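Long-range contacts in cytolethal distending toxin subunit B (Escherichia coli, PDB 2F1N), which nicks DNA as the DNase I-like endonuclease subunit of a tripartite toxin, very probably damaging the DNA of host cells and arresting them in G2/M: residues 22-27 with 55-59; 34-39 with 81-85. All blocks are in the same frame, centred on the assembly; numbering follows the deposited sequence.

Contact 1: residues 22-27 with 55-59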
ATOM      1  N   ASN A  22       3.603   7.607   2.687  1.00 10.33           N
ATOM      2  CA  ASN A  22       4.655   8.005   1.777  1.00 11.61           C
ATOM      3  C   ASN A  22       5.714   8.647   2.674  1.00 12.06           C
ATOM      4  O   ASN A  22       5.488   9.713   3.267  1.00 12.39           O
ATOM      5  CB  ASN A  22       4.080   9.021   0.773  1.00 11.39           C
ATOM      6  CG  ASN A  22       5.118   9.607  -0.178  1.00 14.48           C
ATOM      7  OD1 ASN A  22       6.291   9.630   0.119  1.00 12.49           O
ATOM      8  ND2 ASN A  22       4.666  10.113  -1.320  1.00 13.32           N
ATOM      9  N   LEU A  23       6.833   7.965   2.837  1.00 12.57           N
ATOM     10  CA  LEU A  23       7.786   8.429   3.828  1.00 14.16           C
ATOM     11  C   LEU A  23       8.835   9.355   3.240  1.00 13.74           C
ATOM     12  O   LEU A  23       9.701   9.837   4.000  1.00 14.15           O
ATOM     13  CB  LEU A  23       8.360   7.283   4.659  1.00 16.37           C
ATOM     14  CG  LEU A  23       9.166   6.140   4.078  1.00 16.56           C
ATOM     15  CD1 LEU A  23      10.605   6.629   3.821  1.00 17.86           C
ATOM     16  CD2 LEU A  23       9.191   4.955   5.010  1.00 20.20           C
ATOM     17  N   GLN A  24       8.723   9.651   1.941  1.00 14.00           N
ATOM     18  CA  GLN A  24       9.583  10.645   1.286  1.00 14.59           C
ATOM     19  C   GLN A  24      11.041  10.349   1.594  1.00 16.43           C
ATOM     20  O   GLN A  24      11.809  11.250   1.999  1.00 16.67           O
ATOM     21  CB  GLN A  24       9.180  12.055   1.730  1.00 16.09           C
ATOM     22  CG  GLN A  24       7.878  12.496   1.084  1.00 17.75           C
ATOM     23  CD  GLN A  24       7.651  14.028   1.194  1.00 20.91           C
ATOM     24  OE1 GLN A  24       7.986  14.643   2.211  1.00 20.74           O
ATOM     25  NE2 GLN A  24       7.133  14.625   0.131  1.00 19.15           N
ATOM     26  N   GLY A  25      11.406   9.083   1.358  1.00 15.42           N
ATOM     27  CA  GLY A  25      12.690   8.549   1.730  1.00 18.73           C
ATOM     28  C   GLY A  25      13.575   8.527   0.501  1.00 20.37           C
ATOM     29  O   GLY A  25      13.107   8.629  -0.639  1.00 20.69           O
ATOM     30  N   ALA A  26      14.861   8.323   0.759  1.00 21.63           N
ATOM     31  CA  ALA A  26      15.874   8.249  -0.281  1.00 22.76           C
ATOM     32  C   ALA A  26      16.721   7.067   0.126  1.00 23.29           C
ATOM     33  O   ALA A  26      16.906   6.833   1.328  1.00 22.97           O
ATOM     34  CB  ALA A  26      16.732   9.513  -0.258  1.00 23.04           C
ATOM     35  N   SER A  27      17.238   6.340  -0.857  1.00 24.78           N
ATOM     36  CA  SER A  27      17.932   5.070  -0.566  1.00 25.88           C
ATOM     37  C   SER A  27      19.111   5.188   0.407  1.00 25.60           C
ATOM     38  O   SER A  27      19.384   4.284   1.177  1.00 25.31           O
ATOM     39  CB  SER A  27      18.316   4.322  -1.848  1.00 25.68           C
ATOM     40  OG  SER A  27      18.653   5.219  -2.899  1.00 32.00           O
ATOM     41  N   GLU A  55       7.816   6.049  -1.749  1.00 10.09           N
ATOM     42  CA  GLU A  55       9.152   6.707  -1.591  1.00 10.00           C
ATOM     43  C   GLU A  55       9.902   6.010  -0.454  1.00 11.98           C
ATOM     44  O   GLU A  55      10.400   6.649   0.489  1.00 13.07           O
ATOM     45  CB  GLU A  55       8.979   8.208  -1.336  1.00 11.26           C
ATOM     46  CG  GLU A  55       8.184   8.856  -2.472  1.00 12.03           C
ATOM     47  CD  GLU A  55       8.132  10.382  -2.408  1.00 14.12           C
ATOM     48  OE1 GLU A  55       9.087  11.037  -1.891  1.00 15.93           O
ATOM     49  OE2 GLU A  55       7.149  10.893  -2.967  1.00 13.34           O
ATOM     50  N   ALA A  56      10.022   4.685  -0.579  1.00 11.74           N
ATOM     51  CA  ALA A  56      10.412   3.850   0.560  1.00 11.93           C
ATOM     52  C   ALA A  56      11.926   3.870   0.844  1.00 12.69           C
ATOM     53  O   ALA A  56      12.363   3.387   1.899  1.00 12.48           O
ATOM     54  CB  ALA A  56       9.929   2.380   0.361  1.00 12.87           C
ATOM     55  N   GLY A  57      12.732   4.450  -0.051  1.00 12.41           N
ATOM     56  CA  GLY A  57      14.170   4.429   0.239  1.00 13.88           C
ATOM     57  C   GLY A  57      14.733   3.009   0.097  1.00 13.15           C
ATOM     58  O   GLY A  57      14.539   2.355  -0.921  1.00 14.99           O
ATOM     59  N   SER A  58      15.435   2.571   1.116  1.00 14.31           N
ATOM     60  CA  SER A  58      16.070   1.269   1.172  1.00 15.40           C
ATOM     61  C   SER A  58      15.446   0.595   2.393  1.00 16.02           C
ATOM     62  O   SER A  58      15.091   1.274   3.365  1.00 16.63           O
ATOM     63  CB  SER A  58      17.585   1.461   1.375  1.00 16.90           C
ATOM     64  OG  SER A  58      18.208   1.830   0.117  1.00 20.09           O
ATOM     65  N   PRO A  59      15.303  -0.724   2.369  1.00 17.36           N
ATOM     66  CA  PRO A  59      14.752  -1.425   3.542  1.00 17.85           C
ATOM     67  C   PRO A  59      15.729  -1.358   4.735  1.00 17.00           C
ATOM     68  O   PRO A  59      16.909  -0.971   4.534  1.00 18.26           O
ATOM     69  CB  PRO A  59      14.582  -2.869   3.054  1.00 17.84           C
ATOM     70  CG  PRO A  59      15.552  -3.023   1.908  1.00 20.18           C
ATOM     71  CD  PRO A  59      15.666  -1.644   1.282  1.00 17.45           C
TER
HETATM   72  O   HOH W   1       6.929  13.402  -2.823  1.00 29.36           O
HETATM   73  O   HOH W   2      11.639  10.796  -1.712  1.00 31.14           O
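Residues 22-27 and 55-59 are the ends of two adjacent parallel strands and the loops that follow, their directions 37° apart, and Gly25 N donates to Glu55 O at 2.8 Å. They belong to a beta-alpha-beta unit of the DNase I-like fold, at the strand ends where the family places its metal-dependent active site. Asn22 and Glu55 have positions consistent with those of active-site residues in DNase I relatives. Asn22 ND2 reaches Glu55 OE2 (3.1 Å), with the carboxylate oxygen almost in the amide plane but met from above the carboxylate. The amide also has work for its other end: Asn22 OD1 closes an Asx turn onto Gln24 N (3.0 Å), which holds the group's rotation, and ND2 has a second partner in Asp185. Gln24 lies alongside Glu55, its CG 3.5 Å from Glu55 OE1, while its own OE1 bonds to Asp253. Glycine suits position 25, because Leu23 CD1 and Glu55 O crowd in beside its CA. Gly57, at positive phi (70°), lays its bare CA 3.7 Å from Ala26 C, so the two chains run close together. Beyond it, Ser58 OG donates to Ser27 O at 2.9 Å, approaching 20° out of the carbonyl plane.

Contact 2: residues 34-39 with 81-85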
ATOM      1  N   TRP A  34      12.706   3.845   8.755  1.00 13.85           N
ATOM      2  CA  TRP A  34      12.350   2.428   8.933  1.00 14.38           C
ATOM      3  C   TRP A  34      12.482   1.939  10.372  1.00 14.12           C
ATOM      4  O   TRP A  34      11.517   1.446  10.932  1.00 13.28           O
ATOM      5  CB  TRP A  34      13.149   1.529   8.007  1.00 13.81           C
ATOM      6  CG  TRP A  34      12.568   1.513   6.623  1.00 13.81           C
ATOM      7  CD1 TRP A  34      12.900   2.340   5.550  1.00 10.83           C
ATOM      8  CD2 TRP A  34      11.585   0.589   6.129  1.00 13.46           C
ATOM      9  NE1 TRP A  34      12.139   2.002   4.453  1.00 11.84           N
ATOM     10  CE2 TRP A  34      11.348   0.920   4.767  1.00 12.79           C
ATOM     11  CE3 TRP A  34      10.849  -0.451   6.723  1.00  9.74           C
ATOM     12  CZ2 TRP A  34      10.415   0.241   3.972  1.00 12.78           C
ATOM     13  CZ3 TRP A  34       9.971  -1.184   5.914  1.00 11.74           C
ATOM     14  CH2 TRP A  34       9.750  -0.818   4.562  1.00  9.97           C
ATOM     15  N   ASN A  35      13.678   2.101  10.979  1.00 14.67           N
ATOM     16  CA  ASN A  35      13.940   1.459  12.292  1.00 16.93           C
ATOM     17  C   ASN A  35      13.160   2.066  13.435  1.00 17.18           C
ATOM     18  O   ASN A  35      12.860   1.363  14.407  1.00 17.57           O
ATOM     19  CB  ASN A  35      15.440   1.396  12.674  1.00 17.09           C
ATOM     20  CG  ASN A  35      15.726   0.400  13.855  1.00 24.17           C
ATOM     21  OD1 ASN A  35      15.221  -0.743  13.904  1.00 25.66           O
ATOM     22  ND2 ASN A  35      16.557   0.848  14.818  1.00 31.38           N
ATOM     23  N   ILE A  36      12.809   3.347  13.296  1.00 16.32           N
ATOM     24  CA  ILE A  36      11.930   3.991  14.278  1.00 18.11           C
ATOM     25  C   ILE A  36      10.479   4.119  13.834  1.00 16.46           C
ATOM     26  O   ILE A  36       9.605   3.528  14.451  1.00 16.98           O
ATOM     27  CB  ILE A  36      12.505   5.374  14.725  1.00 18.85           C
ATOM     28  CG1 ILE A  36      13.987   5.231  15.045  1.00 21.42           C
ATOM     29  CG2 ILE A  36      11.696   5.928  15.926  1.00 22.92           C
ATOM     30  CD1 ILE A  36      14.268   4.415  16.268  1.00 27.02           C
ATOM     31  N   ASN A  37      10.221   4.850  12.754  1.00 15.41           N
ATOM     32  CA  ASN A  37       8.845   5.228  12.409  1.00 15.52           C
ATOM     33  C   ASN A  37       8.025   4.091  11.823  1.00 14.70           C
ATOM     34  O   ASN A  37       6.933   3.829  12.288  1.00 15.55           O
ATOM     35  CB  ASN A  37       8.823   6.441  11.505  1.00 16.70           C
ATOM     36  CG  ASN A  37       9.625   7.602  12.104  1.00 22.40           C
ATOM     37  OD1 ASN A  37       9.327   8.069  13.222  1.00 30.05           O
ATOM     38  ND2 ASN A  37      10.632   8.044  11.401  1.00 21.86           N
ATOM     39  N   VAL A  38       8.548   3.380  10.828  1.00 12.38           N
ATOM     40  CA  VAL A  38       7.797   2.198  10.363  1.00 11.58           C
ATOM     41  C   VAL A  38       7.641   1.134  11.457  1.00 12.69           C
ATOM     42  O   VAL A  38       6.555   0.544  11.604  1.00 12.00           O
ATOM     43  CB  VAL A  38       8.487   1.562   9.100  1.00 10.93           C
ATOM     44  CG1 VAL A  38       7.866   0.201   8.831  1.00 12.10           C
ATOM     45  CG2 VAL A  38       8.379   2.492   7.843  1.00  9.93           C
ATOM     46  N   ARG A  39       8.698   0.915  12.227  1.00 12.79           N
ATOM     47  CA  ARG A  39       8.648  -0.038  13.332  1.00 14.83           C
ATOM     48  C   ARG A  39       7.498   0.253  14.304  1.00 15.33           C
ATOM     49  O   ARG A  39       6.777  -0.656  14.710  1.00 15.93           O
ATOM     50  CB  ARG A  39       9.957  -0.004  14.086  1.00 15.65           C
ATOM     51  CG  ARG A  39       9.936  -0.961  15.258  1.00 18.26           C
ATOM     52  CD  ARG A  39      11.117  -0.798  16.169  1.00 21.98           C
ATOM     53  NE  ARG A  39      12.324  -1.401  15.621  1.00 24.89           N
ATOM     54  CZ  ARG A  39      12.695  -2.672  15.851  1.00 26.02           C
ATOM     55  NH1 ARG A  39      11.926  -3.458  16.578  1.00 22.45           N
ATOM     56  NH2 ARG A  39      13.828  -3.144  15.346  1.00 25.22           N
ATOM     57  N   ILE A  81      12.792 -10.870   5.457  1.00 11.76           N
ATOM     58  CA  ILE A  81      12.305 -11.045   6.794  1.00 12.85           C
ATOM     59  C   ILE A  81      13.008 -10.060   7.702  1.00 13.12           C
ATOM     60  O   ILE A  81      14.234  -9.889   7.640  1.00 13.10           O
ATOM     61  CB  ILE A  81      12.441 -12.539   7.284  1.00 15.08           C
ATOM     62  CG1 ILE A  81      11.361 -13.357   6.595  1.00 19.89           C
ATOM     63  CG2 ILE A  81      12.157 -12.679   8.810  1.00 16.65           C
ATOM     64  CD1 ILE A  81      11.462 -14.911   6.763  1.00 24.16           C
ATOM     65  N   TRP A  82      12.216  -9.428   8.565  1.00 11.02           N
ATOM     66  CA  TRP A  82      12.740  -8.383   9.453  1.00 13.52           C
ATOM     67  C   TRP A  82      12.433  -8.811  10.868  1.00 13.78           C
ATOM     68  O   TRP A  82      11.270  -8.825  11.322  1.00 12.65           O
ATOM     69  CB  TRP A  82      12.113  -7.017   9.096  1.00 13.10           C
ATOM     70  CG  TRP A  82      12.640  -5.809   9.843  1.00 13.55           C
ATOM     71  CD1 TRP A  82      13.848  -5.674  10.511  1.00 18.30           C
ATOM     72  CD2 TRP A  82      11.963  -4.555   9.970  1.00 14.40           C
ATOM     73  NE1 TRP A  82      13.948  -4.397  11.031  1.00 15.86           N
ATOM     74  CE2 TRP A  82      12.814  -3.686  10.698  1.00 16.53           C
ATOM     75  CE3 TRP A  82      10.728  -4.065   9.502  1.00 16.77           C
ATOM     76  CZ2 TRP A  82      12.445  -2.361  11.013  1.00 17.35           C
ATOM     77  CZ3 TRP A  82      10.370  -2.712   9.786  1.00 18.96           C
ATOM     78  CH2 TRP A  82      11.246  -1.892  10.528  1.00 15.88           C
ATOM     79  N   ASN A  83      13.504  -9.196  11.582  1.00 15.37           N
ATOM     80  CA  ASN A  83      13.343  -9.690  12.960  1.00 17.32           C
ATOM     81  C   ASN A  83      13.263  -8.487  13.875  1.00 18.51           C
ATOM     82  O   ASN A  83      14.162  -7.657  13.853  1.00 18.67           O
ATOM     83  CB  ASN A  83      14.527 -10.594  13.358  1.00 17.19           C
ATOM     84  CG  ASN A  83      14.283 -11.359  14.676  1.00 23.59           C
ATOM     85  OD1 ASN A  83      13.544 -10.914  15.537  1.00 28.75           O
ATOM     86  ND2 ASN A  83      14.927 -12.511  14.821  1.00 28.94           N
ATOM     87  N   LEU A  84      12.188  -8.367  14.650  1.00 18.97           N
ATOM     88  CA  LEU A  84      11.935  -7.129  15.400  1.00 23.02           C
ATOM     89  C   LEU A  84      12.268  -7.273  16.882  1.00 27.01           C
ATOM     90  O   LEU A  84      12.440  -6.272  17.583  1.00 27.40           O
ATOM     91  CB  LEU A  84      10.465  -6.696  15.257  1.00 22.35           C
ATOM     92  CG  LEU A  84       9.987  -6.291  13.858  1.00 21.77           C
ATOM     93  CD1 LEU A  84       8.517  -5.963  13.851  1.00 23.04           C
ATOM     94  CD2 LEU A  84      10.792  -5.060  13.349  1.00 22.14           C
ATOM     95  N   SER A  85      12.304  -8.516  17.360  1.00 30.99           N
ATOM     96  CA  SER A  85      12.503  -8.828  18.793  1.00 36.07           C
ATOM     97  C   SER A  85      12.314 -10.318  18.975  1.00 38.16           C
ATOM     98  O   SER A  85      11.762 -10.971  18.102  1.00 38.41           O
ATOM     99  CB  SER A  85      11.485  -8.090  19.690  1.00 36.48           C
ATOM    100  OG  SER A  85      11.686  -8.365  21.086  1.00 39.18           O
TER
HETATM  101  O   HOH W   3      15.865  -2.952  12.648  1.00 36.74           O
HETATM  102  O   HOH W   4      15.158  -5.656  15.558  1.00 30.85           O
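Trp82 sends its indole across to the helix, where CE3 of Trp34 meets CZ3 of Trp82 at 3.8 Å. The two rings make an offset edge-to-face pair with planes 69° apart, the edge of Trp34 turned toward the face of Trp82. With CG anti to the backbone N (chi1 -175°), the Trp82 ring stretches away from its strand, and its far rim, CZ3 and CH2, reaches the helix. Along that rim Val38 CG1 comes up to CZ3, near the ring plane, and CH2 points at Trp34 O from 3.4 Å. The same carbonyl accepts from Arg39 N in a pi-type turn. A beta-branched valine suits this place: CG1 meets Trp82 while CG2 lies over one face of the Trp34 ring, toward its rim.

In the DNase I-like fold helix 31-42 lies against the larger sheet. Here the axis of 34-39 passes that of strand 81-83 at 96°, with a closest approach of 12.3 Å, a gap that takes side chains as large as tryptophan.

Leu84 CD2 sits 3.5 Å above the Trp82 ring, over its centre, and the same methyl also touches one face of the Arg39 guanidinium. The arginine chain bends at chi3, which swings that flat group toward the loop after the strand. There Arg39 NH1 donates to a lone pair of Leu84 O at 3.0 Å, in the carbonyl plane and close to the guanidinium plane. Arg39 NH2 binds Asn35 OD1, one helical turn back, at 3.1 Å and nearly in the guanidinium plane. These two bonds, with a water linking NH2 to Asn83 O, fix how the guanidinium is turned. Asn35 OD1 accepts from another water, which accepts a hydrogen bond from Trp82 NE1 at 2.9 Å.

In the fold
Contacts 1 and 2 meet through helix 31-42, the crossover between the parallel strands 18-25 and 50-56; their centres are about 14 Å apart. Trp34 of contact 2 makes a probable hydrogen bond from NE1 to Ala56 O of contact 1 (2.9 Å), and Leu23 CD2 packs on Val38 CG2 at 3.8 Å. Both contacts reach the larger sheet, in which 18-25 and 50-56 are neighbours and 78-83 lies further out, beyond 109-113 and 92-98. Contact 1 lies at the probable active site, with His147, Asp185 and His254 beside Asn22. Contact 2 instead packs the helix toward the outer part of the sheet, its centre about 17 Å from that of the chain.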